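PDB 6NWZ: carbohydrate deacetylase Agd3 from Neosartorya fumigata, which probably removes N-acetyl groups from the exopolysaccharide galactosaminogalactan, is required for Aspergillus fumigatus biofilm formation, and binds zinc ions. Local coordinates for residues A[166-175]-A[188-199]; A[210-218]-A[229-239]. One frame throughout, in Å; residues are numbered along the deposited sequence.

In the fold
Interaction 1 joins 166-175 to 188-199 and interaction 2 joins 210-218 to 229-239; their centres are 18 Å apart, and all four segments belong essentially to the CBM87 part of the chain. Strands 198-206 and 209-214, one from each contact, follow each other in the chain and pair antiparallel. The segments also meet directly: Trp-170 O lies 3.0 Å from Gly-217 N, Tyr-172 N 3.0 Å from Phe-215 O, both probable hydrogen bonds, and Ala-174 CB packs 3.5 Å from Phe-215 CD2. Interaction 2 holds the zinc ligand Glu-210, while interaction 1 lies away from the zinc sites. That zinc is distinct from the one bound by Asp-256, His-388 and His-392.

Interaction 1 (A[166-175]-A[188-199]); sequences TEGLWHYPAT and FAPNAVTSTAST
The backbone carbonyl O of Ala-174 takes a hydrogen bond from Thr-199 N at 3.0 Å, the shorter of the two that tie 166-175 to 188-199. The return bond runs from Ala-174 N to Thr-199 O at 3.1 Å. Together they make a single antiparallel hydrogen-bonded pair, with Ala-174 CB against Thr-199 CB at 4.2 Å.

Next to this bridge, Phe-188 carries the apolar part of the contact. His-171 lies over one face of its ring, with CD2 offset toward the rim; the two form an oblique aromatic pair with planes inclined at 31°, and the side chains run past each other in opposite directions. The imidazole reaches that spot because CG sits between the backbone N and the carbonyl carbon (chi1 51°). Its rotation is fixed from both ends: ND1 donates to Leu-169 O at 2.9 Å, and NE2 bonds to Gln-143 OE1, a pairing that may favour a protonated ring. At the rim of the phenyl ring, near its plane, Thr-166 CG2 comes within 4.0 Å of Phe-188 CE1. Pro-173 adds an apolar contact of its own, CB lying 4.4 Å from Phe-188 CD2. The pyrrolidine also packs beside the Ser-198 side chain.

Between Phe-188 and Ser-198, which exchange two backbone hydrogen bonds, the chain makes a loop braced by an Asx motif: Asn-191 OD1 accepts from Thr-194 N at 2.8 Å.

The loop joins strands 182-188 and 198-206, and strand 144-147 pairs with the former. Strand 174-176 also pairs antiparallel with 129-131, while Leu-169 rests on helix 224-237 at Thr-225 and Ser-226.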
loop_
_atom_site.group_PDB
_atom_site.type_symbol
_atom_site.label_atom_id
_atom_site.label_comp_id
_atom_site.label_asym_id
_atom_site.label_seq_id
_atom_site.Cartn_x
_atom_site.Cartn_y
_atom_site.Cartn_z
ATOM N N THR A 166 -3.230 16.139 13.949
ATOM C CA THR A 166 -3.746 17.136 13.020
ATOM C C THR A 166 -2.685 18.135 12.592
ATOM O O THR A 166 -3.001 19.075 11.853
ATOM C CB THR A 166 -4.926 17.898 13.635
ATOM O OG1 THR A 166 -4.492 18.583 14.819
ATOM C CG2 THR A 166 -6.053 16.947 13.978
ATOM N N GLU A 167 -1.446 17.964 13.044
ATOM C CA GLU A 167 -0.398 18.931 12.754
ATOM C C GLU A 167 -0.226 19.083 11.249
ATOM O O GLU A 167 -0.053 18.099 10.525
ATOM C CB GLU A 167 0.910 18.493 13.414
ATOM C CG GLU A 167 2.049 19.491 13.300
ATOM C CD GLU A 167 3.203 19.151 14.227
ATOM O OE1 GLU A 167 2.949 18.560 15.299
ATOM O OE2 GLU A 167 4.364 19.467 13.885
ATOM N N GLY A 168 -0.308 20.325 10.777
ATOM C CA GLY A 168 -0.226 20.618 9.368
ATOM C C GLY A 168 -1.558 20.696 8.657
ATOM O O GLY A 168 -1.614 21.207 7.534
ATOM N N LEU A 169 -2.626 20.201 9.269
ATOM C CA LEU A 169 -3.963 20.270 8.696
ATOM C C LEU A 169 -4.729 21.380 9.402
ATOM O O LEU A 169 -4.974 21.298 10.610
ATOM C CB LEU A 169 -4.691 18.935 8.845
ATOM C CG LEU A 169 -4.040 17.698 8.226
ATOM C CD1 LEU A 169 -4.848 16.442 8.546
ATOM C CD2 LEU A 169 -3.891 17.878 6.725
ATOM N N TRP A 170 -5.093 22.419 8.656
ATOM C CA TRP A 170 -5.873 23.501 9.239
ATOM C C TRP A 170 -7.281 23.005 9.551
ATOM O O TRP A 170 -7.935 22.400 8.696
ATOM C CB TRP A 170 -5.916 24.693 8.285
ATOM C CG TRP A 170 -6.345 25.969 8.935
ATOM C CD1 TRP A 170 -7.550 26.594 8.801
ATOM C CD2 TRP A 170 -5.571 26.778 9.829
ATOM N NE1 TRP A 170 -7.574 27.745 9.554
ATOM C CE2 TRP A 170 -6.371 27.879 10.196
ATOM C CE3 TRP A 170 -4.277 26.680 10.353
ATOM C CZ2 TRP A 170 -5.920 28.872 11.062
ATOM C CZ3 TRP A 170 -3.835 27.665 11.216
ATOM C CH2 TRP A 170 -4.653 28.747 11.561
ATOM N N HIS A 171 -7.745 23.247 10.779
ATOM C CA HIS A 171 -9.081 22.828 11.192
ATOM C C HIS A 171 -9.742 23.942 11.999
ATOM O O HIS A 171 -9.142 24.983 12.275
ATOM C CB HIS A 171 -9.033 21.521 11.985
ATOM C CG HIS A 171 -8.048 21.529 13.110
ATOM N ND1 HIS A 171 -6.708 21.260 12.927
ATOM C CD2 HIS A 171 -8.206 21.769 14.434
ATOM C CE1 HIS A 171 -6.082 21.333 14.089
ATOM N NE2 HIS A 171 -6.968 21.644 15.019
ATOM N N TYR A 172 -11.005 23.724 12.363
ATOM C CA TYR A 172 -11.790 24.717 13.096
ATOM C C TYR A 172 -12.560 24.012 14.204
ATOM O O TYR A 172 -13.568 23.337 13.935
ATOM C CB TYR A 172 -12.750 25.469 12.179
ATOM C CG TYR A 172 -12.137 25.991 10.900
ATOM C CD1 TYR A 172 -12.094 25.198 9.760
ATOM C CD2 TYR A 172 -11.617 27.279 10.825
ATOM C CE1 TYR A 172 -11.542 25.663 8.584
ATOM C CE2 TYR A 172 -11.061 27.755 9.648
ATOM C CZ TYR A 172 -11.027 26.939 8.530
ATOM O OH TYR A 172 -10.481 27.391 7.349
ATOM N N PRO A 173 -12.116 24.132 15.452
ATOM C CA PRO A 173 -12.889 23.575 16.567
ATOM C C PRO A 173 -14.308 24.123 16.569
ATOM O O PRO A 173 -14.528 25.329 16.436
ATOM C CB PRO A 173 -12.100 24.025 17.798
ATOM C CG PRO A 173 -10.696 24.165 17.296
ATOM C CD PRO A 173 -10.823 24.683 15.890
ATOM N N ALA A 174 -15.279 23.225 16.710
ATOM C CA ALA A 174 -16.676 23.550 16.473
ATOM C C ALA A 174 -17.537 23.141 17.660
ATOM O O ALA A 174 -17.099 22.422 18.563
ATOM C CB ALA A 174 -17.190 22.869 15.200
ATOM N N THR A 175 -18.787 23.606 17.628
ATOM C CA THR A 175 -19.788 23.283 18.640
ATOM C C THR A 175 -21.111 22.977 17.953
ATOM O O THR A 175 -21.629 23.816 17.210
ATOM C CB THR A 175 -19.962 24.439 19.626
ATOM O OG1 THR A 175 -18.714 24.696 20.282
ATOM C CG2 THR A 175 -21.027 24.102 20.661
ATOM N N PHE A 188 -11.797 17.066 18.712
ATOM C CA PHE A 188 -10.462 17.603 18.929
ATOM C C PHE A 188 -10.137 17.573 20.415
ATOM O O PHE A 188 -10.900 18.088 21.237
ATOM C CB PHE A 188 -10.353 19.038 18.412
ATOM C CG PHE A 188 -10.451 19.160 16.921
ATOM C CD1 PHE A 188 -9.577 18.471 16.098
ATOM C CD2 PHE A 188 -11.416 19.971 16.342
ATOM C CE1 PHE A 188 -9.664 18.586 14.721
ATOM C CE2 PHE A 188 -11.505 20.094 14.965
ATOM C CZ PHE A 188 -10.630 19.396 14.154
ATOM N N ALA A 189 -9.001 16.974 20.755
ATOM C CA ALA A 189 -8.555 16.948 22.132
ATOM C C ALA A 189 -8.045 18.324 22.550
ATOM O O ALA A 189 -7.655 19.137 21.708
ATOM C CB ALA A 189 -7.457 15.903 22.311
ATOM N N PRO A 190 -8.054 18.619 23.848
ATOM C CA PRO A 190 -7.420 19.853 24.321
ATOM C C PRO A 190 -5.927 19.841 24.029
ATOM O O PRO A 190 -5.310 18.791 23.833
ATOM C CB PRO A 190 -7.699 19.843 25.829
ATOM C CG PRO A 190 -8.911 18.979 25.981
ATOM C CD PRO A 190 -8.783 17.923 24.923
ATOM N N ASN A 191 -5.345 21.039 23.991
ATOM C CA ASN A 191 -3.921 21.172 23.712
ATOM C C ASN A 191 -3.374 22.450 24.333
ATOM O O ASN A 191 -3.913 22.938 25.329
ATOM C CB ASN A 191 -3.660 21.150 22.203
ATOM C CG ASN A 191 -4.328 22.302 21.474
ATOM O OD1 ASN A 191 -5.222 22.957 22.008
ATOM N ND2 ASN A 191 -3.898 22.550 20.239
ATOM N N ALA A 192 -2.303 22.996 23.747
ATOM C CA ALA A 192 -1.691 24.199 24.301
ATOM C C ALA A 192 -2.540 25.438 24.049
ATOM O O ALA A 192 -2.518 26.375 24.854
ATOM C CB ALA A 192 -0.294 24.394 23.715
ATOM N N VAL A 193 -3.286 25.467 22.949
ATOM C CA VAL A 193 -4.111 26.625 22.620
ATOM C C VAL A 193 -5.487 26.528 23.269
ATOM O O VAL A 193 -6.012 27.525 23.769
ATOM C CB VAL A 193 -4.219 26.773 21.087
ATOM C CG1 VAL A 193 -4.974 28.044 20.721
ATOM C CG2 VAL A 193 -2.838 26.761 20.449
ATOM N N THR A 194 -6.086 25.337 23.278
ATOM C CA THR A 194 -7.441 25.134 23.773
ATOM C C THR A 194 -7.418 24.317 25.057
ATOM O O THR A 194 -6.674 23.338 25.173
ATOM C CB THR A 194 -8.310 24.417 22.736
ATOM O OG1 THR A 194 -8.019 24.924 21.428
ATOM C CG2 THR A 194 -9.785 24.642 23.040
ATOM N N SER A 195 -8.249 24.718 26.013
ATOM C CA SER A 195 -8.349 24.029 27.291
ATOM C C SER A 195 -9.430 22.958 27.311
ATOM O O SER A 195 -9.454 22.142 28.238
ATOM C CB SER A 195 -8.618 25.040 28.409
ATOM O OG SER A 195 -8.938 24.379 29.619
ATOM N N THR A 196 -10.318 22.933 26.320
ATOM C CA THR A 196 -11.444 22.014 26.312
ATOM C C THR A 196 -11.545 21.315 24.964
ATOM O O THR A 196 -11.098 21.834 23.938
ATOM C CB THR A 196 -12.757 22.742 26.606
ATOM O OG1 THR A 196 -13.032 23.665 25.547
ATOM C CG2 THR A 196 -12.655 23.509 27.908
ATOM N N ALA A 197 -12.151 20.130 24.976
ATOM C CA ALA A 197 -12.390 19.406 23.741
ATOM C C ALA A 197 -13.412 20.150 22.882
ATOM O O ALA A 197 -14.091 21.078 23.330
ATOM C CB ALA A 197 -12.865 17.985 24.036
ATOM N N SER A 198 -13.516 19.730 21.625
ATOM C CA SER A 198 -14.401 20.393 20.678
ATOM C C SER A 198 -14.743 19.422 19.558
ATOM O O SER A 198 -14.109 18.376 19.396
ATOM C CB SER A 198 -13.767 21.670 20.117
ATOM O OG SER A 198 -12.531 21.385 19.488
ATOM N N THR A 199 -15.749 19.799 18.773
ATOM C CA THR A 199 -16.257 18.948 17.707
ATOM C C THR A 199 -15.387 19.065 16.462
ATOM O O THR A 199 -15.062 20.171 16.019
ATOM C CB THR A 199 -17.697 19.326 17.373
ATOM O OG1 THR A 199 -18.540 19.024 18.493
ATOM C CG2 THR A 199 -18.174 18.561 16.152
#

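Interaction 2 (A[210-218]-A[229-239]); sequences EQMAFFIGF and LQHAWITWLTR. With ZN (zinc ion), chain J.
Met-212 lies across one face of Trp-236, the two side chains sliding past each other in opposite directions. Its CB sits over the six-membered ring, 3.9 Å from the centroid, in a CH-pi contact. With CG anti to the backbone N (chi1 173°), the chain runs on along the indole and bends at chi3, laying CE within 3.5 Å of Trp-236 CG. The sulfur meets the indole obliquely, a Met-aromatic contact, and SD also packs against Trp-233 CB at 3.6 Å.

Further along, Phe-214, Phe-218 and Trp-233 form an aromatic cluster. Trp-233 presents an edge to the faces of both phenyl rings in offset edge-to-face pairs, with planes 73° apart for Phe-214 and slightly steeper for Phe-218. Leu-229 closes this end, its CB 3.8 Å from Phe-218 CZ.

At the other end the contact turns polar. Glu-210 OE2 forms a salt bridge with Arg-239 NH2 at 3.3 Å, the carboxylate and guanidinium planes 24° apart, and a second one with Arg-115, which also makes a cation-pi contact with Trp-236. The other oxygen, OE1, binds zinc at 2.4 Å; the backbone O of Leu-684, the last residue of the chain, is the second protein ligand and also bonds Arg-239.

Strand 210-214 and helix 229-237 run nearly antiparallel, their axes 9.9 Å apart, and the helix ends in a Schellman motif at Arg-239. This is the helix-on-sheet packing of an alpha/beta layer, here with a zinc site at one end.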
loop_
_atom_site.group_PDB
_atom_site.type_symbol
_atom_site.label_atom_id
_atom_site.label_comp_id
_atom_site.label_asym_id
_atom_site.label_seq_id
_atom_site.Cartn_x
_atom_site.Cartn_y
_atom_site.Cartn_z
ATOM N N GLU A 210 -29.095 13.409 4.547
ATOM C CA GLU A 210 -28.003 12.950 5.396
ATOM C C GLU A 210 -26.680 13.474 4.863
ATOM O O GLU A 210 -26.415 13.404 3.657
ATOM C CB GLU A 210 -27.972 11.426 5.474
ATOM C CG GLU A 210 -29.316 10.800 5.771
ATOM C CD GLU A 210 -29.208 9.321 6.061
ATOM O OE1 GLU A 210 -29.502 8.922 7.206
ATOM O OE2 GLU A 210 -28.814 8.561 5.151
ATOM N N GLN A 211 -25.849 13.985 5.766
ATOM C CA GLN A 211 -24.616 14.659 5.390
ATOM C C GLN A 211 -23.561 14.378 6.447
ATOM O O GLN A 211 -23.872 14.328 7.640
ATOM C CB GLN A 211 -24.847 16.169 5.247
ATOM C CG GLN A 211 -23.615 16.977 4.875
ATOM C CD GLN A 211 -23.925 18.453 4.720
ATOM O OE1 GLN A 211 -23.998 18.970 3.605
ATOM N NE2 GLN A 211 -24.115 19.140 5.843
ATOM N N MET A 212 -22.320 14.185 6.006
ATOM C CA MET A 212 -21.176 14.040 6.898
ATOM C C MET A 212 -20.207 15.179 6.605
ATOM O O MET A 212 -19.780 15.352 5.458
ATOM C CB MET A 212 -20.503 12.673 6.726
ATOM C CG MET A 212 -19.207 12.519 7.516
ATOM S SD MET A 212 -18.460 10.874 7.455
ATOM C CE MET A 212 -19.589 9.925 8.465
ATOM N N ALA A 213 -19.874 15.958 7.636
ATOM C CA ALA A 213 -19.078 17.171 7.488
ATOM C C ALA A 213 -17.826 17.085 8.347
ATOM O O ALA A 213 -17.907 16.786 9.543
ATOM C CB ALA A 213 -19.888 18.416 7.871
ATOM N N PHE A 214 -16.677 17.371 7.739
ATOM C CA PHE A 214 -15.386 17.364 8.416
ATOM C C PHE A 214 -14.867 18.794 8.517
ATOM O O PHE A 214 -14.634 19.448 7.493
ATOM C CB PHE A 214 -14.380 16.484 7.672
ATOM C CG PHE A 214 -14.561 15.006 7.910
ATOM C CD1 PHE A 214 -15.451 14.271 7.150
ATOM C CD2 PHE A 214 -13.821 14.350 8.884
ATOM C CE1 PHE A 214 -15.613 12.914 7.360
ATOM C CE2 PHE A 214 -13.978 12.994 9.101
ATOM C CZ PHE A 214 -14.875 12.274 8.338
ATOM N N PHE A 215 -14.681 19.273 9.745
ATOM C CA PHE A 215 -14.146 20.609 10.008
ATOM C C PHE A 215 -12.622 20.633 10.006
ATOM O O PHE A 215 -12.000 21.303 10.837
ATOM C CB PHE A 215 -14.694 21.123 11.335
ATOM C CG PHE A 215 -16.195 21.110 11.419
ATOM C CD1 PHE A 215 -16.966 21.566 10.362
ATOM C CD2 PHE A 215 -16.834 20.629 12.552
ATOM C CE1 PHE A 215 -18.352 21.551 10.436
ATOM C CE2 PHE A 215 -18.219 20.610 12.633
ATOM C CZ PHE A 215 -18.977 21.072 11.572
ATOM N N ILE A 216 -11.997 19.902 9.084
ATOM C CA ILE A 216 -10.545 19.835 8.982
ATOM C C ILE A 216 -10.192 19.621 7.518
ATOM O O ILE A 216 -10.957 19.016 6.761
ATOM C CB ILE A 216 -9.967 18.716 9.886
ATOM C CG1 ILE A 216 -8.442 18.670 9.794
ATOM C CG2 ILE A 216 -10.570 17.356 9.535
ATOM C CD1 ILE A 216 -7.814 17.685 10.746
ATOM N N GLY A 217 -9.041 20.152 7.109
ATOM C CA GLY A 217 -8.585 19.950 5.747
ATOM C C GLY A 217 -8.072 18.539 5.518
ATOM O O GLY A 217 -7.661 17.839 6.442
ATOM N N PHE A 218 -8.103 18.120 4.255
ATOM C CA PHE A 218 -7.599 16.819 3.838
ATOM C C PHE A 218 -6.404 16.984 2.905
ATOM O O PHE A 218 -6.342 17.930 2.114
ATOM C CB PHE A 218 -8.695 16.005 3.148
ATOM C CG PHE A 218 -9.550 15.222 4.098
ATOM C CD1 PHE A 218 -10.409 15.861 4.971
ATOM C CD2 PHE A 218 -9.498 13.840 4.107
ATOM C CE1 PHE A 218 -11.199 15.132 5.844
ATOM C CE2 PHE A 218 -10.285 13.106 4.975
ATOM C CZ PHE A 218 -11.136 13.752 5.843
ATOM N N LEU A 229 -8.635 9.104 8.122
ATOM C CA LEU A 229 -9.994 9.615 8.240
ATOM C C LEU A 229 -10.859 9.205 7.057
ATOM O O LEU A 229 -12.066 8.996 7.220
ATOM C CB LEU A 229 -9.969 11.138 8.370
ATOM C CG LEU A 229 -9.236 11.727 9.577
ATOM C CD1 LEU A 229 -9.290 13.242 9.531
ATOM C CD2 LEU A 229 -9.822 11.214 10.885
ATOM N N GLN A 230 -10.266 9.074 5.868
ATOM C CA GLN A 230 -11.070 8.911 4.661
ATOM C C GLN A 230 -11.892 7.630 4.692
ATOM O O GLN A 230 -12.931 7.546 4.028
ATOM C CB GLN A 230 -10.174 8.936 3.427
ATOM C CG GLN A 230 -9.171 7.807 3.373
ATOM C CD GLN A 230 -8.282 7.889 2.152
ATOM O OE1 GLN A 230 -8.504 8.714 1.263
ATOM N NE2 GLN A 230 -7.264 7.036 2.104
ATOM N N HIS A 231 -11.457 6.632 5.463
ATOM C CA HIS A 231 -12.203 5.383 5.547
ATOM C C HIS A 231 -13.532 5.554 6.272
ATOM O O HIS A 231 -14.436 4.729 6.098
ATOM C CB HIS A 231 -11.348 4.319 6.231
ATOM C CG HIS A 231 -10.065 4.040 5.516
ATOM N ND1 HIS A 231 -10.016 3.351 4.323
ATOM C CD2 HIS A 231 -8.786 4.369 5.814
ATOM C CE1 HIS A 231 -8.760 3.261 3.921
ATOM N NE2 HIS A 231 -7.994 3.871 4.808
ATOM N N ALA A 232 -13.677 6.610 7.069
ATOM C CA ALA A 232 -14.959 6.869 7.707
ATOM C C ALA A 232 -15.984 7.365 6.694
ATOM O O ALA A 232 -17.083 6.811 6.588
ATOM C CB ALA A 232 -14.783 7.872 8.847
ATOM N N TRP A 233 -15.639 8.402 5.921
ATOM C CA TRP A 233 -16.639 8.977 5.028
ATOM C C TRP A 233 -16.881 8.112 3.798
ATOM O O TRP A 233 -17.985 8.135 3.248
ATOM C CB TRP A 233 -16.262 10.414 4.628
ATOM C CG TRP A 233 -15.058 10.604 3.734
ATOM C CD1 TRP A 233 -13.814 11.012 4.120
ATOM C CD2 TRP A 233 -15.002 10.447 2.306
ATOM N NE1 TRP A 233 -12.982 11.097 3.028
ATOM C CE2 TRP A 233 -13.686 10.755 1.903
ATOM C CE3 TRP A 233 -15.930 10.062 1.332
ATOM C CZ2 TRP A 233 -13.276 10.692 0.571
ATOM C CZ3 TRP A 233 -15.520 9.998 0.007
ATOM C CH2 TRP A 233 -14.205 10.312 -0.360
ATOM N N ILE A 234 -15.889 7.330 3.367
ATOM C CA ILE A 234 -16.110 6.412 2.251
ATOM C C ILE A 234 -17.077 5.305 2.655
ATOM O O ILE A 234 -18.031 4.997 1.931
ATOM C CB ILE A 234 -14.776 5.837 1.746
ATOM C CG1 ILE A 234 -13.926 6.940 1.115
ATOM C CG2 ILE A 234 -15.029 4.709 0.753
ATOM C CD1 ILE A 234 -12.574 6.468 0.646
ATOM N N THR A 235 -16.841 4.685 3.817
ATOM C CA THR A 235 -17.725 3.619 4.280
ATOM C C THR A 235 -19.130 4.144 4.545
ATOM O O THR A 235 -20.122 3.465 4.254
ATOM C CB THR A 235 -17.164 2.970 5.545
ATOM O OG1 THR A 235 -15.798 2.592 5.338
ATOM C CG2 THR A 235 -17.972 1.736 5.905
ATOM N N TRP A 236 -19.234 5.350 5.106
ATOM C CA TRP A 236 -20.546 5.926 5.377
ATOM C C TRP A 236 -21.249 6.331 4.088
ATOM O O TRP A 236 -22.456 6.108 3.937
ATOM C CB TRP A 236 -20.405 7.127 6.314
ATOM C CG TRP A 236 -21.706 7.792 6.643
ATOM C CD1 TRP A 236 -22.591 7.422 7.613
ATOM C CD2 TRP A 236 -22.270 8.949 6.008
ATOM N NE1 TRP A 236 -23.671 8.272 7.620
ATOM C CE2 TRP A 236 -23.499 9.217 6.644
ATOM C CE3 TRP A 236 -21.857 9.780 4.962
ATOM C CZ2 TRP A 236 -24.318 10.280 6.269
ATOM C CZ3 TRP A 236 -22.673 10.837 4.593
ATOM C CH2 TRP A 236 -23.889 11.076 5.245
ATOM N N LEU A 237 -20.510 6.927 3.145
ATOM C CA LEU A 237 -21.130 7.379 1.902
ATOM C C LEU A 237 -21.691 6.217 1.098
ATOM O O LEU A 237 -22.714 6.369 0.426
ATOM C CB LEU A 237 -20.119 8.152 1.057
ATOM C CG LEU A 237 -20.639 8.814 -0.211
ATOM C CD1 LEU A 237 -21.673 9.862 0.150
ATOM C CD2 LEU A 237 -19.484 9.434 -0.973
ATOM N N THR A 238 -21.041 5.058 1.146
ATOM C CA THR A 238 -21.468 3.898 0.380
ATOM C C THR A 238 -22.320 2.933 1.191
ATOM O O THR A 238 -22.739 1.903 0.655
ATOM C CB THR A 238 -20.251 3.150 -0.177
ATOM O OG1 THR A 238 -19.486 2.613 0.906
ATOM C CG2 THR A 238 -19.371 4.078 -1.000
ATOM N N ARG A 239 -22.580 3.236 2.465
ATOM C CA ARG A 239 -23.255 2.329 3.393
ATOM C C ARG A 239 -22.570 0.965 3.477
ATOM O O ARG A 239 -23.212 -0.035 3.812
ATOM C CB ARG A 239 -24.735 2.152 3.027
ATOM C CG ARG A 239 -25.577 3.404 3.205
ATOM C CD ARG A 239 -27.004 3.179 2.738
ATOM N NE ARG A 239 -27.881 4.282 3.114
ATOM C CZ ARG A 239 -28.076 5.365 2.368
ATOM N NH1 ARG A 239 -27.449 5.491 1.207
ATOM N NH2 ARG A 239 -28.896 6.320 2.782
HETATM ZN ZN ZN J . -30.827 6.968 6.892
#